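Local coordinates for protein putative O-acetylhomoserine (Thiol)-lyase (Campylobacter jejuni, PDB 4OC9) that probably uses pyridoxal 5'-phosphate to make homocysteine from O-acetylhomoserine and sulfide, at residues 352-363 and 413-424. Sequence-based numbering, arbitrary orientation.
Sequences HARRICDKTQLF and DLIADLKQAIES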
ATOM      1  N   HIS D 352      27.229  23.101  23.075  1.00 21.82           N
ATOM      2  CA  HIS D 352      25.861  23.470  23.424  1.00 22.17           C
ATOM      3  C   HIS D 352      24.901  22.938  22.365  1.00 19.47           C
ATOM      4  O   HIS D 352      23.872  22.358  22.693  1.00 18.31           O
ATOM      5  CB  HIS D 352      25.757  24.980  23.652  1.00 24.90           C
ATOM      6  CG  HIS D 352      24.403  25.450  24.122  1.00 29.62           C
ATOM      7  ND1 HIS D 352      23.690  26.451  23.491  1.00 29.96           N
ATOM      8  CD2 HIS D 352      23.596  24.992  25.113  1.00 27.61           C
ATOM      9  CE1 HIS D 352      22.550  26.654  24.126  1.00 27.28           C
ATOM     10  NE2 HIS D 352      22.457  25.766  25.102  1.00 29.72           N
ATOM     11  N   ALA D 353      25.287  23.064  21.104  1.00 18.44           N
ATOM     12  CA  ALA D 353      24.473  22.565  19.980  1.00 19.34           C
ATOM     13  C   ALA D 353      24.226  21.053  20.068  1.00 22.47           C
ATOM     14  O   ALA D 353      23.162  20.543  19.726  1.00 21.50           O
ATOM     15  CB  ALA D 353      25.149  22.873  18.672  1.00 17.49           C
ATOM     16  N   ARG D 354      25.231  20.355  20.574  1.00 25.11           N
ATOM     17  CA  ARG D 354      25.188  18.936  20.721  1.00 25.67           C
ATOM     18  C   ARG D 354      24.287  18.581  21.927  1.00 24.60           C
ATOM     19  O   ARG D 354      23.491  17.629  21.857  1.00 28.13           O
ATOM     20  CB  ARG D 354      26.628  18.472  20.920  1.00 27.21           C
ATOM     21  CG  ARG D 354      27.003  17.059  20.604  1.00 29.32           C
ATOM     22  CD  ARG D 354      28.495  16.821  20.932  1.00 32.09           C
ATOM     23  NE  ARG D 354      28.585  15.378  21.212  1.00 38.79           N
ATOM     24  CZ  ARG D 354      28.204  14.789  22.365  1.00 44.05           C
ATOM     25  NH1 ARG D 354      28.327  13.464  22.542  1.00 47.71           N
ATOM     26  NH2 ARG D 354      27.674  15.509  23.355  1.00 44.74           N
ATOM     27  N   ARG D 355      24.382  19.307  23.044  1.00 25.03           N
ATOM     28  CA  ARG D 355      23.513  18.980  24.197  1.00 25.38           C
ATOM     29  C   ARG D 355      22.062  19.136  23.823  1.00 22.75           C
ATOM     30  O   ARG D 355      21.226  18.357  24.256  1.00 28.32           O
ATOM     31  CB  ARG D 355      23.783  19.802  25.463  1.00 28.95           C
ATOM     32  CG  ARG D 355      25.069  19.462  26.187  1.00 32.28           C
ATOM     33  CD  ARG D 355      25.166  20.152  27.548  1.00 34.68           C
ATOM     34  NE  ARG D 355      25.049  21.613  27.467  1.00 39.99           N
ATOM     35  CZ  ARG D 355      26.050  22.450  27.171  1.00 46.05           C
ATOM     36  NH1 ARG D 355      27.253  21.991  26.859  1.00 51.77           N
ATOM     37  NH2 ARG D 355      25.833  23.758  27.132  1.00 47.19           N
ATOM     38  N   ILE D 356      21.776  20.177  23.056  1.00 19.36           N
ATOM     39  CA  ILE D 356      20.433  20.454  22.607  1.00 17.22           C
ATOM     40  C   ILE D 356      19.917  19.281  21.800  1.00 15.37           C
ATOM     41  O   ILE D 356      18.836  18.770  22.088  1.00 16.06           O
ATOM     42  CB  ILE D 356      20.373  21.749  21.780  1.00 16.65           C
ATOM     43  CG1 ILE D 356      20.662  22.965  22.672  1.00 15.88           C
ATOM     44  CG2 ILE D 356      18.978  21.937  21.205  1.00 16.12           C
ATOM     45  CD1 ILE D 356      20.778  24.264  21.924  1.00 16.33           C
ATOM     46  N   CYS D 357      20.656  18.871  20.784  1.00 16.97           N
ATOM     47  CA  CYS D 357      20.243  17.723  19.957  1.00 19.13           C
ATOM     48  C   CYS D 357      20.032  16.445  20.768  1.00 19.86           C
ATOM     49  O   CYS D 357      19.133  15.668  20.472  1.00 22.17           O
ATOM     50  CB  CYS D 357      21.250  17.401  18.891  1.00 19.92           C
ATOM     51  SG  CYS D 357      21.418  18.663  17.659  1.00 20.95           S
ATOM     52  N   ASP D 358      20.818  16.260  21.822  1.00 19.88           N
ATOM     53  CA  ASP D 358      20.694  15.088  22.671  1.00 22.47           C
ATOM     54  C   ASP D 358      19.601  15.188  23.774  1.00 20.85           C
ATOM     55  O   ASP D 358      19.240  14.173  24.383  1.00 24.03           O
ATOM     56  CB  ASP D 358      22.076  14.762  23.291  1.00 25.65           C
ATOM     57  CG  ASP D 358      23.163  14.357  22.220  1.00 31.63           C
ATOM     58  OD1 ASP D 358      22.867  14.146  21.022  1.00 35.20           O
ATOM     59  OD2 ASP D 358      24.345  14.220  22.584  1.00 33.77           O
ATOM     60  N   LYS D 359      19.051  16.388  23.981  0.50 19.79           N
ATOM     61  CA  LYS D 359      18.021  16.622  25.017  0.50 19.67           C
ATOM     62  C   LYS D 359      16.576  16.759  24.620  0.50 18.51           C
ATOM     63  O   LYS D 359      15.703  16.675  25.490  0.50 18.21           O
ATOM     64  CB  LYS D 359      18.047  18.060  25.509  0.50 18.83           C
ATOM     65  CG  LYS D 359      17.646  18.150  26.950  0.50 19.66           C
ATOM     66  CD  LYS D 359      18.820  17.920  27.896  0.50 19.16           C
ATOM     67  CE  LYS D 359      18.377  18.051  29.380  0.50 18.08           C
ATOM     68  NZ  LYS D 359      17.653  16.837  29.821  0.50 17.09           N
ATOM     69  N   THR D 360      16.333  17.183  23.388  1.00 17.47           N
ATOM     70  CA  THR D 360      14.962  17.371  22.947  1.00 15.74           C
ATOM     71  C   THR D 360      14.181  16.092  22.998  1.00 16.47           C
ATOM     72  O   THR D 360      14.714  15.041  22.724  1.00 16.57           O
ATOM     73  CB  THR D 360      14.823  17.950  21.543  1.00 15.07           C
ATOM     74  OG1 THR D 360      15.556  17.143  20.628  1.00 16.45           O
ATOM     75  CG2 THR D 360      15.318  19.378  21.480  1.00 14.97           C
ATOM     76  N   GLN D 361      12.912  16.201  23.388  1.00 17.57           N
ATOM     77  CA  GLN D 361      11.986  15.056  23.480  1.00 22.22           C
ATOM     78  C   GLN D 361      10.890  15.050  22.369  1.00 19.76           C
ATOM     79  O   GLN D 361      10.379  13.995  22.029  1.00 23.37           O
ATOM     80  CB  GLN D 361      11.315  14.981  24.859  1.00 24.73           C
ATOM     81  CG  GLN D 361      12.313  14.901  26.002  1.00 31.41           C
ATOM     82  CD  GLN D 361      13.204  13.663  25.935  1.00 42.65           C
ATOM     83  OE1 GLN D 361      12.742  12.562  25.604  1.00 48.04           O
ATOM     84  NE2 GLN D 361      14.481  13.821  26.297  1.00 52.02           N
ATOM     85  N   LEU D 362      10.506  16.217  21.851  1.00 18.12           N
ATOM     86  CA  LEU D 362       9.503  16.334  20.781  1.00 16.24           C
ATOM     87  C   LEU D 362      10.205  16.533  19.451  1.00 16.27           C
ATOM     88  O   LEU D 362       9.765  15.992  18.443  1.00 19.59           O
ATOM     89  CB  LEU D 362       8.488  17.445  21.022  1.00 15.58           C
ATOM     90  CG  LEU D 362       7.579  17.238  22.220  1.00 16.07           C
ATOM     91  CD1 LEU D 362       6.644  18.430  22.326  1.00 15.26           C
ATOM     92  CD2 LEU D 362       6.791  15.933  22.076  1.00 15.12           C
ATOM     93  N   PHE D 363      11.230  17.370  19.427  1.00 14.68           N
ATOM     94  CA  PHE D 363      11.994  17.550  18.224  1.00 13.07           C
ATOM     95  C   PHE D 363      12.787  16.252  18.138  1.00 12.96           C
ATOM     96  O   PHE D 363      13.536  15.896  19.050  1.00 12.52           O
ATOM     97  CB  PHE D 363      12.882  18.763  18.281  1.00 13.02           C
ATOM     98  CG  PHE D 363      12.142  20.055  18.118  1.00 13.35           C
ATOM     99  CD1 PHE D 363      11.494  20.663  19.182  1.00 12.98           C
ATOM    100  CD2 PHE D 363      12.138  20.695  16.896  1.00 12.48           C
ATOM    101  CE1 PHE D 363      10.854  21.880  19.018  1.00 12.10           C
ATOM    102  CE2 PHE D 363      11.468  21.884  16.737  1.00 11.93           C
ATOM    103  CZ  PHE D 363      10.809  22.466  17.801  1.00 11.00           C
ATOM    104  N   ASP D 413       4.043  23.427  23.627  1.00 14.10           N
ATOM    105  CA  ASP D 413       4.762  22.164  23.878  1.00 14.27           C
ATOM    106  C   ASP D 413       6.127  22.171  23.192  1.00 15.15           C
ATOM    107  O   ASP D 413       7.123  21.752  23.772  1.00 15.84           O
ATOM    108  CB  ASP D 413       3.977  20.978  23.357  1.00 13.73           C
ATOM    109  CG  ASP D 413       2.739  20.716  24.131  1.00 13.30           C
ATOM    110  OD1 ASP D 413       2.633  21.183  25.278  1.00 14.53           O
ATOM    111  OD2 ASP D 413       1.854  20.011  23.612  1.00 14.37           O
ATOM    112  N   LEU D 414       6.169  22.684  21.969  1.00 15.27           N
ATOM    113  CA  LEU D 414       7.423  22.759  21.242  1.00 16.43           C
ATOM    114  C   LEU D 414       8.417  23.709  21.912  1.00 16.57           C
ATOM    115  O   LEU D 414       9.600  23.397  22.054  1.00 14.55           O
ATOM    116  CB  LEU D 414       7.189  23.185  19.786  1.00 15.85           C
ATOM    117  CG  LEU D 414       6.394  22.204  18.939  1.00 16.06           C
ATOM    118  CD1 LEU D 414       6.278  22.771  17.538  1.00 16.39           C
ATOM    119  CD2 LEU D 414       7.078  20.840  18.900  1.00 15.71           C
ATOM    120  N   ILE D 415       7.918  24.885  22.292  1.00 17.19           N
ATOM    121  CA  ILE D 415       8.744  25.909  22.940  1.00 14.71           C
ATOM    122  C   ILE D 415       9.280  25.353  24.234  1.00 14.21           C
ATOM    123  O   ILE D 415      10.456  25.461  24.508  1.00 14.20           O
ATOM    124  CB  ILE D 415       7.939  27.179  23.150  1.00 15.40           C
ATOM    125  CG1 ILE D 415       7.753  27.877  21.799  1.00 14.75           C
ATOM    126  CG2 ILE D 415       8.694  28.116  24.069  1.00 16.48           C
ATOM    127  CD1 ILE D 415       6.846  29.085  21.825  1.00 14.12           C
ATOM    128  N   ALA D 416       8.419  24.700  25.008  1.00 13.62           N
ATOM    129  CA  ALA D 416       8.847  24.109  26.267  1.00 12.72           C
ATOM    130  C   ALA D 416       9.939  23.039  26.067  1.00 12.21           C
ATOM    131  O   ALA D 416      10.859  22.931  26.875  1.00 12.45           O
ATOM    132  CB  ALA D 416       7.663  23.493  27.006  1.00 12.82           C
ATOM    133  N   ASP D 417       9.814  22.230  25.023  1.00 12.07           N
ATOM    134  CA  ASP D 417      10.798  21.178  24.764  1.00 12.35           C
ATOM    135  C   ASP D 417      12.140  21.854  24.417  1.00 12.05           C
ATOM    136  O   ASP D 417      13.196  21.431  24.885  1.00 12.32           O
ATOM    137  CB  ASP D 417      10.318  20.271  23.621  1.00 12.53           C
ATOM    138  CG  ASP D 417      11.261  19.114  23.354  1.00 13.70           C
ATOM    139  OD1 ASP D 417      11.759  18.483  24.315  1.00 15.32           O
ATOM    140  OD2 ASP D 417      11.502  18.797  22.164  1.00 14.14           O
ATOM    141  N   LEU D 418      12.110  22.871  23.566  1.00 12.40           N
ATOM    142  CA  LEU D 418      13.357  23.585  23.194  1.00 12.26           C
ATOM    143  C   LEU D 418      13.929  24.328  24.359  1.00 12.90           C
ATOM    144  O   LEU D 418      15.131  24.388  24.543  1.00 11.13           O
ATOM    145  CB  LEU D 418      13.122  24.587  22.114  1.00 11.32           C
ATOM    146  CG  LEU D 418      12.869  24.088  20.736  1.00 12.02           C
ATOM    147  CD1 LEU D 418      12.497  25.249  19.853  1.00 12.01           C
ATOM    148  CD2 LEU D 418      14.125  23.401  20.217  1.00 12.94           C
ATOM    149  N   LYS D 419      13.048  24.857  25.189  1.00 15.01           N
ATOM    150  CA  LYS D 419      13.505  25.589  26.327  1.00 18.32           C
ATOM    151  C   LYS D 419      14.343  24.702  27.239  1.00 17.41           C
ATOM    152  O   LYS D 419      15.442  25.083  27.643  1.00 15.61           O
ATOM    153  CB  LYS D 419      12.325  26.148  27.127  1.00 20.90           C
ATOM    154  CG  LYS D 419      12.717  27.085  28.260  1.00 23.41           C
ATOM    155  CD  LYS D 419      11.493  27.596  29.001  1.00 28.18           C
ATOM    156  CE  LYS D 419      11.797  28.782  29.899  1.00 33.19           C
ATOM    157  NZ  LYS D 419      12.772  28.543  30.980  1.00 33.91           N
ATOM    158  N   GLN D 420      13.804  23.559  27.612  1.00 17.11           N
ATOM    159  CA  GLN D 420      14.538  22.676  28.535  1.00 19.40           C
ATOM    160  C   GLN D 420      15.837  22.181  27.912  1.00 20.00           C
ATOM    161  O   GLN D 420      16.835  22.031  28.611  1.00 20.49           O
ATOM    162  CB  GLN D 420      13.626  21.563  29.129  1.00 17.43           C
ATOM    163  CG  GLN D 420      13.070  20.526  28.152  1.00 18.11           C
ATOM    164  CD  GLN D 420      14.095  19.493  27.696  1.00 19.42           C
ATOM    165  OE1 GLN D 420      14.963  19.081  28.467  1.00 18.62           O
ATOM    166  NE2 GLN D 420      13.938  19.004  26.478  1.00 19.84           N
ATOM    167  N   ALA D 421      15.842  21.963  26.605  1.00 21.86           N
ATOM    168  CA  ALA D 421      17.056  21.472  25.941  1.00 22.64           C
ATOM    169  C   ALA D 421      18.131  22.550  25.921  1.00 24.51           C
ATOM    170  O   ALA D 421      19.296  22.307  26.258  1.00 24.59           O
ATOM    171  CB  ALA D 421      16.736  21.002  24.556  1.00 23.53           C
ATOM    172  N   ILE D 422      17.726  23.743  25.562  1.00 23.22           N
ATOM    173  CA  ILE D 422      18.633  24.888  25.529  1.00 25.24           C
ATOM    174  C   ILE D 422      19.223  25.277  26.876  1.00 23.15           C
ATOM    175  O   ILE D 422      20.396  25.598  26.973  1.00 25.80           O
ATOM    176  CB  ILE D 422      17.851  26.098  25.033  1.00 26.75           C
ATOM    177  CG1 ILE D 422      17.503  25.930  23.550  1.00 27.88           C
ATOM    178  CG2 ILE D 422      18.612  27.377  25.263  1.00 28.05           C
ATOM    179  CD1 ILE D 422      16.526  26.993  23.080  1.00 34.32           C
ATOM    180  N   GLU D 423      18.395  25.254  27.905  1.00 25.44           N
ATOM    181  CA  GLU D 423      18.798  25.634  29.262  1.00 25.53           C
ATOM    182  C   GLU D 423      19.611  24.586  29.974  1.00 31.22           C
ATOM    183  O   GLU D 423      19.981  24.793  31.115  1.00 32.22           O
ATOM    184  CB  GLU D 423      17.577  26.104  30.061  1.00 22.30           C
ATOM    185  CG  GLU D 423      16.963  27.348  29.433  1.00 21.09           C
ATOM    186  CD  GLU D 423      15.687  27.799  30.080  1.00 19.46           C
ATOM    187  OE1 GLU D 423      15.192  27.145  31.037  1.00 22.72           O
ATOM    188  OE2 GLU D 423      15.103  28.789  29.578  1.00 16.43           O
ATOM    189  N   SER D 424      19.759  23.407  29.369  1.00 40.28           N
ATOM    190  CA  SER D 424      20.615  22.340  29.936  1.00 46.49           C
ATOM    191  C   SER D 424      21.772  22.189  28.981  1.00 52.68           C
ATOM    192  O   SER D 424      22.466  23.209  28.842  1.00 55.71           O
ATOM    193  CB  SER D 424      19.965  20.992  30.311  1.00 45.97           C
ATOM    194  OG  SER D 424      19.216  21.027  31.528  1.00 46.22           O
ATOM    195  OXT SER D 424      22.017  21.153  28.336  1.00 61.68           O
TER
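The carboxylate of D417 grips three successive backbone N-H groups of the loop after helix 350-359. Its CG stands anti to the backbone N (chi1 -177°), which carries the acid from helix 411-422 to the loop. OD1 takes Q361 N at 2.7 Å on its syn lone pair. OD2 takes L362 N at 2.8 Å, from above the carboxylate plane, and F363 N at 3.1 Å, nearly along the C-O bond. The buried acid is thus well satisfied, and the loop is pinned.

Q420 can be followed outward. CB leads to CG, which sits between the backbone N and the carbonyl carbon (chi1 65°), and a second bend folds the amide back over its own helix. CD lies against K359 CG and O, and OE1 against K359 CG. NE2 donates to K359 O at 3.1 Å, almost straight, and also to D417 OD1, from above the carboxylate plane.

F363 turns one ring face to L418 CD2 in a CH-pi contact. I356 packs on A421 and I422. At the other end, H352 NE2 bonds I422 O at 2.8 Å, in the plane of the H352 ring and on a lone pair of the I422 carbonyl. R355 NE makes a salt bridge with the C-terminal carboxylate of S424, through weak hydrogen bonds.

Segments 352-359 and 413-422 run at 134°, obliquely antiparallel, and pack on strand 401-405, as in the alpha/beta C-terminal domain of fold-type I PLP enzymes.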